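Local coordinates for AlgX/AlgJ SGNH hydrolase-like domain-containing protein (Eubacterium siraeum, PDB 4NZK) that is of unknown function but belongs to the DHHW family of SGNH hydrolase-like proteins and is probably a hydrolase or acyltransferase, at residues N154-T159 and H164-G169; V107-A112 and D288-A293; G111-P116 and A147-H152; G169-A174 and K186-Y191; D218-Y223 and S257-T262. All coordinates share one frame; numbering follows the deposited sequence.

Overall arrangement
Contacts 1, 2 and 5 are buried, whereas contacts 3 and 4 reach the surface. Helix 167-180 joins contacts 1 and 4, its first turn serving the former and Tyr-171 the latter, and contacts 2 and 3 share Gly-111 and Ala-112. Contacts 1 and 2 meet where His-164 NE2 bonds Ser-289 OG, at the probable active site, about 10 Å between their centres. Hydrogen bonds join the two segments in contacts 1 and 4; contacts 2, 3 and 5 rest on apolar and aromatic packing, and the hydroxyls of Tyr-290 and Tyr-113 bond residues just outside contacts 2 and 3. Contact 5 meets contact 1 through strand 218-224 but stays about 10 Å from contact 3 at the nearest atoms.

Contact 1 of 5, residues N154-T159 and H164-G169; sequences NEYIYT and HWEPLG
Glu-166 fills the angle between Tyr-156 and Thr-159, just before helix 167-180, where it is the N-cap residue. Its CB lies 3.4 Å from Tyr-156 O, and CG packs 3.7 Å from Thr-159 CG2. A bend at chi2 (-91°) then turns the carboxylate over one face of the Tyr-156 ring, the two planes 55° apart, with OE2 3.4 Å from CE1 of that ring. OE1 accepts from Thr-221 N of strand 218-224. The backbones are joined by Glu-166 N to Ile-157 O, 2.8 Å, the donor standing above the carbonyl plane. In one of its two conformers Thr-159 OG1 donates to His-164 O at 2.9 Å, while Trp-165 CB covers a face of Tyr-158. His-164 itself bonds Asp-162 and Ser-289, a relay consistent with the catalytic triad of SGNH hydrolases. One backbone bond thus bridges the segments, and the Glu-166 carboxylate has one oxygen satisfied by the strand and the other laid over an aromatic ring.

Contact 2 of 5, residues V107-A112 and D288-A293; sequences VPTAGA and DSYGNA
The turn after strand 282-287, which carries the probable nucleophile of an SGNH-type active site, sends Tyr-290 across to Val-107, Pro-108 and Thr-109 at the end of strand 101-107. Both strands flank strand 328-334 in the parallel part of the central sheet, so the tyrosine spans their C-terminal ends, where such folds place their active sites. Three groups meet the ring obliquely along its length. Val-107 CG2 comes to 3.6 Å from CD2 of Tyr-290, Pro-108 O lies 3.9 Å from CE2 of the same ring, and Thr-109 CG2 is 3.5 Å from the hydroxyl oxygen OH of Tyr-290, crossing at about a right angle. A chi1 of -101°, away from the usual staggered values, carries the ring to this position. At its root Tyr-290 N donates to Asp-288 OD1 at 2.9 Å, an Asx turn in which the carboxylate is approached from above its plane; OD2 is taken up by Ser-337 OG and Cys-334 N. The hydroxyl bonds His-163 O, and a bound molecule of unknown identity lies about 4 Å from the side chain. With no hydrogen bond between the two segments, their fit rests on van der Waals contact, while the polar ends of Asp-288 and Tyr-290 tie the serine's turn to the sheet and to the histidine loop.

Contact 3 of 5, residues G111-P116 and A147-H152; sequences GAYYLP and AALEAH
Apolar contact joins Tyr-113 to Leu-149 and Glu-150. The ring meets the helix obliquely: its CE1 is 3.7 Å from Glu-150 CA and 3.8 Å from Glu-150 CB, and CZ of Tyr-113 is 3.9 Å from Leu-149 CB. The oxygen comes closer still, with OH of Tyr-113 3.4 Å from Leu-149 CB. Tyr-113 CG lies anti to the carbonyl carbon, chi1 -50°, which directs the ring toward helix 145-150, with Ala-112 CB of its own helix over the centre of one face. Glu-150 takes part with its root alone, for its chain runs out extended and leads the carboxylate away from the tyrosine. Here two short helices of the SGNH-like domain are packed together, the one following strand 101-107 and the one following strand 141-142, at the margin of the fold. No hydrogen bond crosses between the segments; Tyr-113 OH bonds Tyr-146 O, one residue ahead of Ala-147, and Tyr-114 OH bonds Thr-153 O. Cutting Tyr-113 back to an alanine is likely to open a gap beside Leu-149 and leave Tyr-146 O without its hydroxyl partner.

Contact 4 of 5, residues G169-A174 and K186-Y191; sequences GAYYAA and KELSTY
Tyr-171, the residue with the most surface buried here, reaches from helix 167-180 to Lys-186 and Leu-188. With CG anti to the backbone N (chi1 173°), the ring points off the helix and its OH donates to Lys-186 O at 2.7 Å, tilted 29° from the carbonyl plane; that oxygen lies at the ring's edge. The hydroxyl also accepts from a water, 3.1 Å from Tyr-171 OH, that in turn accepts from Leu-188 N, so it is linked to two backbone groups of the loop. Leu-188 covers one face of the ring by a CH-pi contact, its CD1 4.1 Å from the centroid and displaced toward the rim, and the same methyl also lies over a face of Tyr-191. Lys-186 contributes through its backbone, its CB directed away from the helix. A phenylalanine at Tyr-171 would keep the ring packing but would probably leave Lys-186 O without its donor and the bridging water less firmly held. The loop is shaped by Glu-187 O, which accepts from Thr-190 OG1 at 2.7 Å and from Thr-190 N. The arrangement is that of a helix-to-strand connection, in which the 3-10 turn 188-190 folds back beside helix 167-180 before strand 192-199 begins.

Contact 5 of 5, residues D218-Y223 and S257-T262; sequences DTFTYY and SGAYST
Ala-259 O is gripped twice by Thr-262, by OG1 at 2.6 Å and by N at 3.0 Å, both from one face of the carbonyl plane, and it also lies 3.5 Å from Phe-220 CE2 across the contact. These bonds close the 3-10 turn that lies against strand 218-224. With OG1 on the carbonyl, the other branch of Thr-262 faces the strand: CG2, anti to the backbone N, sits over one face of the Tyr-222 ring, 4.1 Å from its centroid and 18° off the normal. Phe-220 is covered in the same manner by Ala-259 CB, 3.9 Å from its ring centroid. Its far rim meets Tyr-260, CE1 of Phe-220 lying 4.1 Å from CD1 at the edge of the Tyr-260 ring. Phe-199 of the paired strand 192-199 packs edge-to-face with Phe-220. Tyr-260 turns its hydroxyl to Ser-289 O and stacks its ring on His-164, and so the turn also borders the probable active site. Two methyl groups laid on two aromatic faces give a seam with no hydrogen bond across it, held by CH-pi and van der Waals contact, while the polar bonds remain inside the turn, whose shape sets where those methyls fall.

Contact 1 of 5, residues N154-T159 and H164-G169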
# COMPACT_ATOMS: atom_id res chain seq x y z
N ASN A 154 7.92 -3.48 -17.30
CA ASN A 154 8.50 -4.71 -17.80
C ASN A 154 8.95 -5.68 -16.73
O ASN A 154 9.26 -6.85 -17.03
CB ASN A 154 9.66 -4.40 -18.75
CG ASN A 154 9.20 -3.76 -20.05
OD1 ASN A 154 8.07 -3.98 -20.51
ND2 ASN A 154 10.08 -3.03 -20.67
N GLU A 155 9.00 -5.21 -15.49
CA GLU A 155 9.37 -6.01 -14.37
C GLU A 155 8.13 -6.63 -13.69
O GLU A 155 7.00 -6.29 -14.03
CB GLU A 155 10.18 -5.18 -13.37
CG GLU A 155 11.47 -4.61 -13.97
CD GLU A 155 12.03 -3.50 -13.13
OE1 GLU A 155 12.12 -3.68 -11.89
OE2 GLU A 155 12.33 -2.41 -13.70
N TYR A 156 8.35 -7.53 -12.74
CA TYR A 156 7.25 -8.26 -12.08
C TYR A 156 6.81 -7.42 -10.86
O TYR A 156 6.99 -7.80 -9.70
CB TYR A 156 7.73 -9.64 -11.69
CG TYR A 156 6.69 -10.69 -11.34
CD1 TYR A 156 5.34 -10.39 -11.17
CD2 TYR A 156 7.09 -12.00 -11.16
CE1 TYR A 156 4.41 -11.38 -10.86
CE2 TYR A 156 6.18 -12.99 -10.85
CZ TYR A 156 4.84 -12.69 -10.70
OH TYR A 156 3.98 -13.71 -10.38
N ILE A 157 6.19 -6.29 -11.17
CA ILE A 157 5.83 -5.31 -10.16
C ILE A 157 4.43 -5.51 -9.61
O ILE A 157 4.11 -5.07 -8.49
CB ILE A 157 6.00 -3.85 -10.64
CG1 ILE A 157 5.34 -3.64 -12.00
CG2 ILE A 157 7.49 -3.51 -10.65
CD1 ILE A 157 5.09 -2.17 -12.29
N TYR A 158 3.58 -6.18 -10.39
CA TYR A 158 2.21 -6.48 -9.96
C TYR A 158 1.96 -7.98 -10.03
O TYR A 158 2.50 -8.68 -10.85
CB TYR A 158 1.15 -5.76 -10.81
CG TYR A 158 0.93 -4.31 -10.46
CD1 TYR A 158 1.69 -3.30 -11.03
CD2 TYR A 158 -0.06 -3.96 -9.50
CE1 TYR A 158 1.49 -2.00 -10.67
CE2 TYR A 158 -0.27 -2.63 -9.16
CZ TYR A 158 0.52 -1.67 -9.76
OH TYR A 158 0.41 -0.32 -9.46
N THR A 159 1.14 -8.47 -9.11
CA THR A 159 0.72 -9.87 -9.20
C THR A 159 -0.34 -10.01 -10.28
O THR A 159 -0.99 -9.02 -10.66
CB THR A 159 0.14 -10.36 -7.90
OG1 THR A 159 -1.09 -9.69 -7.68
CG2 THR A 159 1.12 -10.09 -6.75
N HIS A 164 -3.11 -6.85 -4.93
CA HIS A 164 -1.98 -6.02 -4.62
C HIS A 164 -0.83 -6.15 -5.60
O HIS A 164 -0.65 -7.13 -6.32
CB HIS A 164 -1.45 -6.38 -3.23
CG HIS A 164 -2.49 -6.38 -2.17
ND1 HIS A 164 -3.06 -7.54 -1.73
CD2 HIS A 164 -3.06 -5.38 -1.45
CE1 HIS A 164 -3.96 -7.27 -0.80
NE2 HIS A 164 -3.97 -5.96 -0.61
N TRP A 165 -0.02 -5.11 -5.61
CA TRP A 165 1.30 -5.17 -6.24
C TRP A 165 2.16 -6.26 -5.59
O TRP A 165 1.89 -6.75 -4.47
CB TRP A 165 2.04 -3.83 -6.12
CG TRP A 165 1.96 -3.12 -4.79
CD1 TRP A 165 1.70 -3.65 -3.53
CD2 TRP A 165 2.20 -1.74 -4.59
NE1 TRP A 165 1.74 -2.65 -2.59
CE2 TRP A 165 2.07 -1.48 -3.21
CE3 TRP A 165 2.53 -0.69 -5.46
CZ2 TRP A 165 2.22 -0.22 -2.69
CZ3 TRP A 165 2.70 0.55 -4.95
CH2 TRP A 165 2.54 0.79 -3.58
N GLU A 166 3.20 -6.66 -6.31
CA GLU A 166 4.26 -7.41 -5.70
C GLU A 166 5.09 -6.46 -4.85
O GLU A 166 5.09 -5.24 -5.10
CB GLU A 166 5.18 -8.00 -6.77
CG GLU A 166 4.61 -9.18 -7.58
CD GLU A 166 4.92 -10.56 -6.98
OE1 GLU A 166 5.79 -10.67 -6.09
OE2 GLU A 166 4.33 -11.56 -7.50
N PRO A 167 5.84 -7.00 -3.89
CA PRO A 167 6.75 -6.16 -3.12
C PRO A 167 7.69 -5.34 -4.01
O PRO A 167 7.99 -4.20 -3.65
CB PRO A 167 7.47 -7.17 -2.23
CG PRO A 167 6.40 -8.24 -1.99
CD PRO A 167 5.75 -8.38 -3.33
N LEU A 168 8.08 -5.82 -5.19
CA LEU A 168 8.95 -5.02 -6.07
C LEU A 168 8.25 -3.72 -6.48
O LEU A 168 8.88 -2.68 -6.58
CB LEU A 168 9.38 -5.84 -7.28
CG LEU A 168 10.28 -5.15 -8.35
CD1 LEU A 168 11.59 -4.71 -7.75
CD2 LEU A 168 10.52 -6.02 -9.56
N GLY A 169 6.95 -3.81 -6.79
CA GLY A 169 6.17 -2.62 -7.11
C GLY A 169 6.16 -1.66 -5.93
O GLY A 169 6.37 -0.45 -6.09
O HOH W 1 8.32 -9.76 -8.19

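Contact 2 of 5, residues V107-A112 and D288-A293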
# COMPACT_ATOMS: atom_id res chain seq x y z
N VAL A 107 -1.79 5.15 -5.40
CA VAL A 107 -1.21 4.32 -6.47
C VAL A 107 -2.29 3.53 -7.19
O VAL A 107 -3.32 3.20 -6.62
CB VAL A 107 -0.13 3.36 -5.93
CG1 VAL A 107 1.08 4.14 -5.43
CG2 VAL A 107 -0.66 2.44 -4.84
N PRO A 108 -2.06 3.23 -8.47
CA PRO A 108 -3.04 2.50 -9.24
C PRO A 108 -2.91 1.01 -8.98
O PRO A 108 -1.94 0.56 -8.39
CB PRO A 108 -2.63 2.78 -10.67
CG PRO A 108 -1.16 2.91 -10.58
CD PRO A 108 -0.88 3.60 -9.28
N THR A 109 -3.93 0.28 -9.41
CA THR A 109 -3.89 -1.16 -9.50
C THR A 109 -3.40 -1.54 -10.91
O THR A 109 -3.11 -0.66 -11.76
CB THR A 109 -5.26 -1.75 -9.19
OG1 THR A 109 -6.22 -1.19 -10.10
CG2 THR A 109 -5.68 -1.44 -7.75
N ALA A 110 -3.25 -2.84 -11.14
CA ALA A 110 -2.56 -3.30 -12.34
C ALA A 110 -3.17 -2.83 -13.65
O ALA A 110 -2.48 -2.70 -14.64
CB ALA A 110 -2.43 -4.82 -12.34
N GLY A 111 -4.49 -2.61 -13.65
CA GLY A 111 -5.20 -2.22 -14.84
C GLY A 111 -4.76 -0.90 -15.41
O GLY A 111 -5.03 -0.60 -16.59
N ALA A 112 -4.08 -0.07 -14.62
CA ALA A 112 -3.52 1.15 -15.21
C ALA A 112 -2.48 0.87 -16.30
O ALA A 112 -2.31 1.69 -17.23
CB ALA A 112 -2.85 1.99 -14.17
N ASP A 288 -4.21 1.80 3.36
CA ASP A 288 -5.04 0.64 3.08
C ASP A 288 -4.06 -0.53 2.86
O ASP A 288 -2.85 -0.40 3.06
CB ASP A 288 -5.97 0.87 1.89
CG ASP A 288 -5.25 0.79 0.53
OD1 ASP A 288 -3.99 0.64 0.48
OD2 ASP A 288 -5.95 0.86 -0.55
N SER A 289 -4.55 -1.69 2.43
CA SER A 289 -3.66 -2.83 2.40
C SER A 289 -2.49 -2.74 1.41
O SER A 289 -1.48 -3.44 1.59
CB SER A 289 -4.43 -4.13 2.20
OG SER A 289 -5.14 -4.15 0.99
N TYR A 290 -2.56 -1.84 0.41
CA TYR A 290 -1.39 -1.65 -0.48
C TYR A 290 -0.19 -1.18 0.34
O TYR A 290 0.97 -1.53 0.05
CB TYR A 290 -1.69 -0.61 -1.58
CG TYR A 290 -2.01 -1.22 -2.89
CD1 TYR A 290 -3.11 -2.03 -3.07
CD2 TYR A 290 -1.19 -1.00 -3.99
CE1 TYR A 290 -3.38 -2.62 -4.29
CE2 TYR A 290 -1.45 -1.60 -5.20
CZ TYR A 290 -2.53 -2.41 -5.35
OH TYR A 290 -2.74 -2.99 -6.56
N GLY A 291 -0.45 -0.36 1.34
CA GLY A 291 0.63 0.15 2.16
C GLY A 291 1.44 -0.86 2.91
O GLY A 291 2.61 -0.62 3.22
N ASN A 292 0.85 -2.02 3.17
CA ASN A 292 1.51 -3.05 3.97
C ASN A 292 2.87 -3.40 3.37
O ASN A 292 3.86 -3.56 4.11
CB ASN A 292 0.65 -4.30 4.03
CG ASN A 292 -0.70 -4.08 4.74
OD1 ASN A 292 -1.12 -2.97 5.01
ND2 ASN A 292 -1.41 -5.18 4.98
N ALA A 293 2.90 -3.53 2.05
CA ALA A 293 4.13 -3.96 1.36
C ALA A 293 5.19 -2.88 1.25
O ALA A 293 6.33 -3.17 0.90
CB ALA A 293 3.82 -4.53 -0.01

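Contact 3 of 5, residues G111-P116 and A147-H152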
# COMPACT_ATOMS: atom_id res chain seq x y z
N GLY A 111 -4.49 -2.61 -13.65
CA GLY A 111 -5.20 -2.22 -14.84
C GLY A 111 -4.76 -0.90 -15.41
O GLY A 111 -5.03 -0.60 -16.59
N ALA A 112 -4.08 -0.07 -14.62
CA ALA A 112 -3.52 1.15 -15.21
C ALA A 112 -2.48 0.87 -16.30
O ALA A 112 -2.31 1.69 -17.23
CB ALA A 112 -2.85 1.99 -14.17
N TYR A 113 -1.79 -0.26 -16.17
CA TYR A 113 -0.67 -0.57 -17.02
C TYR A 113 -0.81 -1.78 -17.93
O TYR A 113 -0.19 -1.83 -18.99
CB TYR A 113 0.58 -0.79 -16.17
CG TYR A 113 0.85 0.30 -15.16
CD1 TYR A 113 1.15 1.58 -15.58
CD2 TYR A 113 0.83 0.05 -13.82
CE1 TYR A 113 1.37 2.61 -14.66
CE2 TYR A 113 1.07 1.06 -12.89
CZ TYR A 113 1.35 2.35 -13.32
OH TYR A 113 1.57 3.33 -12.38
N TYR A 114 -1.59 -2.77 -17.50
CA TYR A 114 -1.61 -4.08 -18.13
C TYR A 114 -2.91 -4.52 -18.80
O TYR A 114 -2.98 -5.64 -19.29
CB TYR A 114 -1.26 -5.11 -17.06
CG TYR A 114 0.17 -4.95 -16.55
CD1 TYR A 114 1.25 -5.31 -17.33
CD2 TYR A 114 0.42 -4.46 -15.30
CE1 TYR A 114 2.55 -5.17 -16.86
CE2 TYR A 114 1.71 -4.34 -14.82
CZ TYR A 114 2.78 -4.69 -15.60
OH TYR A 114 4.03 -4.55 -15.07
N LEU A 115 -3.90 -3.65 -18.84
CA LEU A 115 -5.14 -3.99 -19.53
C LEU A 115 -4.86 -4.16 -21.01
O LEU A 115 -4.21 -3.29 -21.62
CB LEU A 115 -6.18 -2.89 -19.25
CG LEU A 115 -7.65 -3.20 -19.42
CD1 LEU A 115 -8.09 -4.36 -18.52
CD2 LEU A 115 -8.43 -1.94 -19.12
N PRO A 116 -5.32 -5.28 -21.61
CA PRO A 116 -4.99 -5.49 -23.00
C PRO A 116 -5.78 -4.61 -23.92
O PRO A 116 -6.73 -3.91 -23.51
CB PRO A 116 -5.32 -6.97 -23.26
CG PRO A 116 -5.95 -7.49 -22.06
CD PRO A 116 -5.93 -6.47 -20.98
N ALA A 147 4.02 7.49 -11.68
CA ALA A 147 5.11 7.60 -12.62
C ALA A 147 6.23 6.64 -12.26
O ALA A 147 6.92 6.13 -13.15
CB ALA A 147 5.64 9.02 -12.70
N ALA A 148 6.45 6.43 -10.97
CA ALA A 148 7.51 5.52 -10.54
C ALA A 148 7.21 4.11 -11.02
O ALA A 148 8.08 3.43 -11.54
CB ALA A 148 7.64 5.56 -9.03
N LEU A 149 5.97 3.68 -10.91
CA LEU A 149 5.62 2.33 -11.34
C LEU A 149 5.61 2.21 -12.85
O LEU A 149 6.02 1.19 -13.39
CB LEU A 149 4.26 1.97 -10.79
CG LEU A 149 4.23 1.76 -9.28
CD1 LEU A 149 2.80 1.99 -8.75
CD2 LEU A 149 4.72 0.35 -8.87
N GLU A 150 5.13 3.25 -13.52
CA GLU A 150 5.02 3.24 -14.98
C GLU A 150 6.39 2.96 -15.61
O GLU A 150 6.48 2.34 -16.66
CB GLU A 150 4.47 4.60 -15.44
CG GLU A 150 4.20 4.76 -16.92
CD GLU A 150 3.59 6.15 -17.23
OE1 GLU A 150 3.94 7.17 -16.57
OE2 GLU A 150 2.74 6.21 -18.11
N ALA A 151 7.46 3.40 -14.94
CA ALA A 151 8.81 3.21 -15.48
C ALA A 151 9.36 1.78 -15.34
O ALA A 151 10.44 1.49 -15.84
CB ALA A 151 9.74 4.20 -14.80
N HIS A 152 8.61 0.88 -14.70
CA HIS A 152 9.10 -0.45 -14.39
C HIS A 152 8.12 -1.54 -14.76
O HIS A 152 8.16 -2.66 -14.20
CB HIS A 152 9.48 -0.52 -12.92
CG HIS A 152 10.61 0.37 -12.59
ND1 HIS A 152 11.92 0.07 -12.92
CD2 HIS A 152 10.65 1.59 -12.00
CE1 HIS A 152 12.72 1.05 -12.53
NE2 HIS A 152 11.96 2.00 -12.00

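Contact 4 of 5, residues G169-A174 and K186-Y191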
# COMPACT_ATOMS: atom_id res chain seq x y z
N GLY A 169 6.95 -3.81 -6.79
CA GLY A 169 6.17 -2.62 -7.11
C GLY A 169 6.16 -1.66 -5.93
O GLY A 169 6.37 -0.45 -6.09
N ALA A 170 5.92 -2.21 -4.74
CA ALA A 170 5.88 -1.38 -3.54
C ALA A 170 7.22 -0.72 -3.30
O ALA A 170 7.25 0.41 -2.80
CB ALA A 170 5.49 -2.21 -2.34
N TYR A 171 8.32 -1.41 -3.63
CA TYR A 171 9.64 -0.81 -3.50
C TYR A 171 9.78 0.44 -4.34
O TYR A 171 10.33 1.45 -3.86
CB TYR A 171 10.73 -1.82 -3.93
CG TYR A 171 12.11 -1.25 -3.99
CD1 TYR A 171 12.85 -1.04 -2.82
CD2 TYR A 171 12.67 -0.86 -5.19
CE1 TYR A 171 14.15 -0.49 -2.86
CE2 TYR A 171 13.98 -0.32 -5.25
CZ TYR A 171 14.70 -0.13 -4.08
OH TYR A 171 16.01 0.36 -4.13
N TYR A 172 9.34 0.39 -5.59
CA TYR A 172 9.46 1.60 -6.42
C TYR A 172 8.64 2.78 -5.90
O TYR A 172 9.06 3.93 -6.02
CB TYR A 172 9.13 1.31 -7.86
CG TYR A 172 10.18 0.47 -8.54
CD1 TYR A 172 11.50 0.90 -8.64
CD2 TYR A 172 9.87 -0.77 -9.07
CE1 TYR A 172 12.48 0.10 -9.25
CE2 TYR A 172 10.83 -1.56 -9.67
CZ TYR A 172 12.13 -1.12 -9.79
OH TYR A 172 13.09 -1.88 -10.44
N ALA A 173 7.47 2.50 -5.33
CA ALA A 173 6.68 3.55 -4.73
C ALA A 173 7.34 4.06 -3.46
O ALA A 173 7.46 5.29 -3.27
CB ALA A 173 5.27 3.06 -4.48
N ALA A 174 7.85 3.14 -2.63
CA ALA A 174 8.56 3.53 -1.41
C ALA A 174 9.77 4.39 -1.78
O ALA A 174 10.08 5.39 -1.11
CB ALA A 174 8.98 2.32 -0.60
N LYS A 186 17.92 2.17 0.15
CA LYS A 186 19.06 1.42 -0.34
C LYS A 186 18.65 0.58 -1.54
O LYS A 186 17.46 0.38 -1.82
CB LYS A 186 19.60 0.52 0.76
CG LYS A 186 20.12 1.25 1.98
CD LYS A 186 20.79 0.28 2.95
CE LYS A 186 21.27 0.91 4.23
NZ LYS A 186 22.29 1.96 3.97
N GLU A 187 19.67 0.10 -2.23
CA GLU A 187 19.51 -0.82 -3.33
C GLU A 187 18.81 -2.10 -2.87
O GLU A 187 19.04 -2.57 -1.76
CB GLU A 187 20.93 -1.09 -3.87
CG GLU A 187 21.72 0.24 -4.07
CD GLU A 187 22.77 0.90 -3.00
OE1 GLU A 187 22.79 1.32 -1.74
OE2 GLU A 187 23.70 1.26 -3.73
N LEU A 188 17.98 -2.69 -3.73
CA LEU A 188 17.31 -3.93 -3.38
C LEU A 188 18.31 -5.08 -3.12
O LEU A 188 18.04 -6.02 -2.35
CB LEU A 188 16.29 -4.27 -4.46
CG LEU A 188 15.05 -4.98 -4.10
CD1 LEU A 188 14.35 -4.49 -2.84
CD2 LEU A 188 14.08 -4.94 -5.28
N SER A 189 19.49 -4.99 -3.71
CA SER A 189 20.52 -6.02 -3.48
C SER A 189 21.02 -6.07 -2.05
O SER A 189 21.62 -7.06 -1.64
CB SER A 189 21.71 -5.82 -4.42
OG SER A 189 21.35 -5.98 -5.77
N THR A 190 20.76 -5.03 -1.27
CA THR A 190 21.17 -5.01 0.14
C THR A 190 20.20 -5.80 1.02
O THR A 190 20.47 -6.06 2.21
CB THR A 190 21.27 -3.56 0.70
OG1 THR A 190 19.97 -2.94 0.78
CG2 THR A 190 22.19 -2.73 -0.14
N TYR A 191 19.04 -6.15 0.46
CA TYR A 191 18.01 -6.88 1.20
C TYR A 191 18.22 -8.39 0.98
O TYR A 191 18.82 -8.79 -0.03
CB TYR A 191 16.64 -6.50 0.66
CG TYR A 191 16.12 -5.09 0.93
CD1 TYR A 191 16.73 -3.96 0.40
CD2 TYR A 191 14.96 -4.90 1.66
CE1 TYR A 191 16.22 -2.71 0.65
CE2 TYR A 191 14.47 -3.64 1.91
CZ TYR A 191 15.09 -2.56 1.40
OH TYR A 191 14.55 -1.31 1.67
O HOH W 2 17.31 -1.44 -6.27

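Contact 5 of 5, residues D218-Y223 and S257-T262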
# COMPACT_ATOMS: atom_id res chain seq x y z
N ASP A 218 0.94 -17.02 -8.96
CA ASP A 218 2.09 -16.13 -8.95
C ASP A 218 3.25 -16.72 -8.16
O ASP A 218 3.07 -17.60 -7.29
CB ASP A 218 1.73 -14.82 -8.26
CG ASP A 218 0.88 -13.90 -9.12
OD1 ASP A 218 1.45 -13.24 -10.03
OD2 ASP A 218 -0.34 -13.74 -8.80
N THR A 219 4.42 -16.14 -8.39
CA THR A 219 5.53 -16.30 -7.48
C THR A 219 5.58 -14.98 -6.72
O THR A 219 5.61 -13.90 -7.33
CB THR A 219 6.85 -16.45 -8.25
OG1 THR A 219 6.80 -17.66 -9.03
CG2 THR A 219 8.03 -16.49 -7.28
N PHE A 220 5.55 -15.07 -5.40
CA PHE A 220 5.61 -13.92 -4.55
C PHE A 220 7.00 -13.75 -3.99
O PHE A 220 7.46 -14.57 -3.20
CB PHE A 220 4.60 -14.12 -3.43
CG PHE A 220 4.42 -12.95 -2.54
CD1 PHE A 220 3.54 -11.93 -2.88
CD2 PHE A 220 5.09 -12.88 -1.33
CE1 PHE A 220 3.33 -10.85 -2.00
CE2 PHE A 220 4.90 -11.83 -0.45
CZ PHE A 220 4.02 -10.81 -0.79
N THR A 221 7.64 -12.64 -4.32
CA THR A 221 9.00 -12.38 -3.88
C THR A 221 9.00 -11.19 -2.96
O THR A 221 8.46 -10.13 -3.33
CB THR A 221 9.91 -12.11 -5.08
OG1 THR A 221 9.82 -13.22 -5.98
CG2 THR A 221 11.34 -11.89 -4.62
N TYR A 222 9.60 -11.36 -1.79
CA TYR A 222 9.70 -10.25 -0.83
C TYR A 222 11.13 -10.11 -0.32
O TYR A 222 12.01 -10.90 -0.69
CB TYR A 222 8.70 -10.39 0.30
CG TYR A 222 8.92 -11.53 1.28
CD1 TYR A 222 8.49 -12.82 0.99
CD2 TYR A 222 9.51 -11.28 2.52
CE1 TYR A 222 8.66 -13.84 1.91
CE2 TYR A 222 9.68 -12.28 3.45
CZ TYR A 222 9.25 -13.58 3.15
OH TYR A 222 9.40 -14.62 4.06
N TYR A 223 11.36 -9.07 0.45
CA TYR A 223 12.71 -8.61 0.73
C TYR A 223 12.84 -8.14 2.16
O TYR A 223 12.03 -7.32 2.64
CB TYR A 223 13.09 -7.42 -0.21
CG TYR A 223 12.73 -7.67 -1.66
CD1 TYR A 223 13.57 -8.36 -2.52
CD2 TYR A 223 11.50 -7.25 -2.15
CE1 TYR A 223 13.19 -8.61 -3.84
CE2 TYR A 223 11.12 -7.47 -3.45
CZ TYR A 223 11.93 -8.15 -4.29
OH TYR A 223 11.47 -8.37 -5.57
N SER A 257 -1.24 -19.27 0.30
CA SER A 257 -2.43 -18.42 0.06
C SER A 257 -2.40 -17.08 0.85
O SER A 257 -3.01 -16.07 0.45
CB SER A 257 -3.71 -19.19 0.40
OG SER A 257 -3.72 -19.55 1.78
N GLY A 258 -1.71 -17.09 1.98
CA GLY A 258 -1.60 -15.92 2.81
C GLY A 258 -0.35 -15.09 2.57
O GLY A 258 0.01 -14.27 3.41
N ALA A 259 0.29 -15.26 1.41
CA ALA A 259 1.57 -14.62 1.17
C ALA A 259 1.56 -13.14 1.46
O ALA A 259 2.54 -12.60 2.02
CB ALA A 259 2.05 -14.85 -0.25
N TYR A 260 0.52 -12.43 1.03
CA TYR A 260 0.52 -10.97 1.24
C TYR A 260 0.46 -10.60 2.72
O TYR A 260 0.96 -9.55 3.13
CB TYR A 260 -0.57 -10.26 0.43
CG TYR A 260 -0.35 -8.77 0.34
CD1 TYR A 260 0.55 -8.25 -0.58
CD2 TYR A 260 -1.00 -7.86 1.21
CE1 TYR A 260 0.79 -6.88 -0.67
CE2 TYR A 260 -0.77 -6.49 1.12
CZ TYR A 260 0.14 -6.01 0.16
OH TYR A 260 0.37 -4.66 0.06
N SER A 261 -0.11 -11.50 3.53
CA SER A 261 -0.20 -11.28 4.96
C SER A 261 1.13 -11.55 5.67
O SER A 261 1.23 -11.43 6.87
CB SER A 261 -1.34 -12.11 5.58
OG SER A 261 -2.56 -11.59 5.13
N THR A 262 2.16 -11.95 4.93
CA THR A 262 3.52 -11.98 5.47
C THR A 262 3.86 -10.64 6.17
O THR A 262 4.56 -10.61 7.16
CB THR A 262 4.53 -12.26 4.36
OG1 THR A 262 4.24 -13.53 3.77
CG2 THR A 262 5.95 -12.24 4.87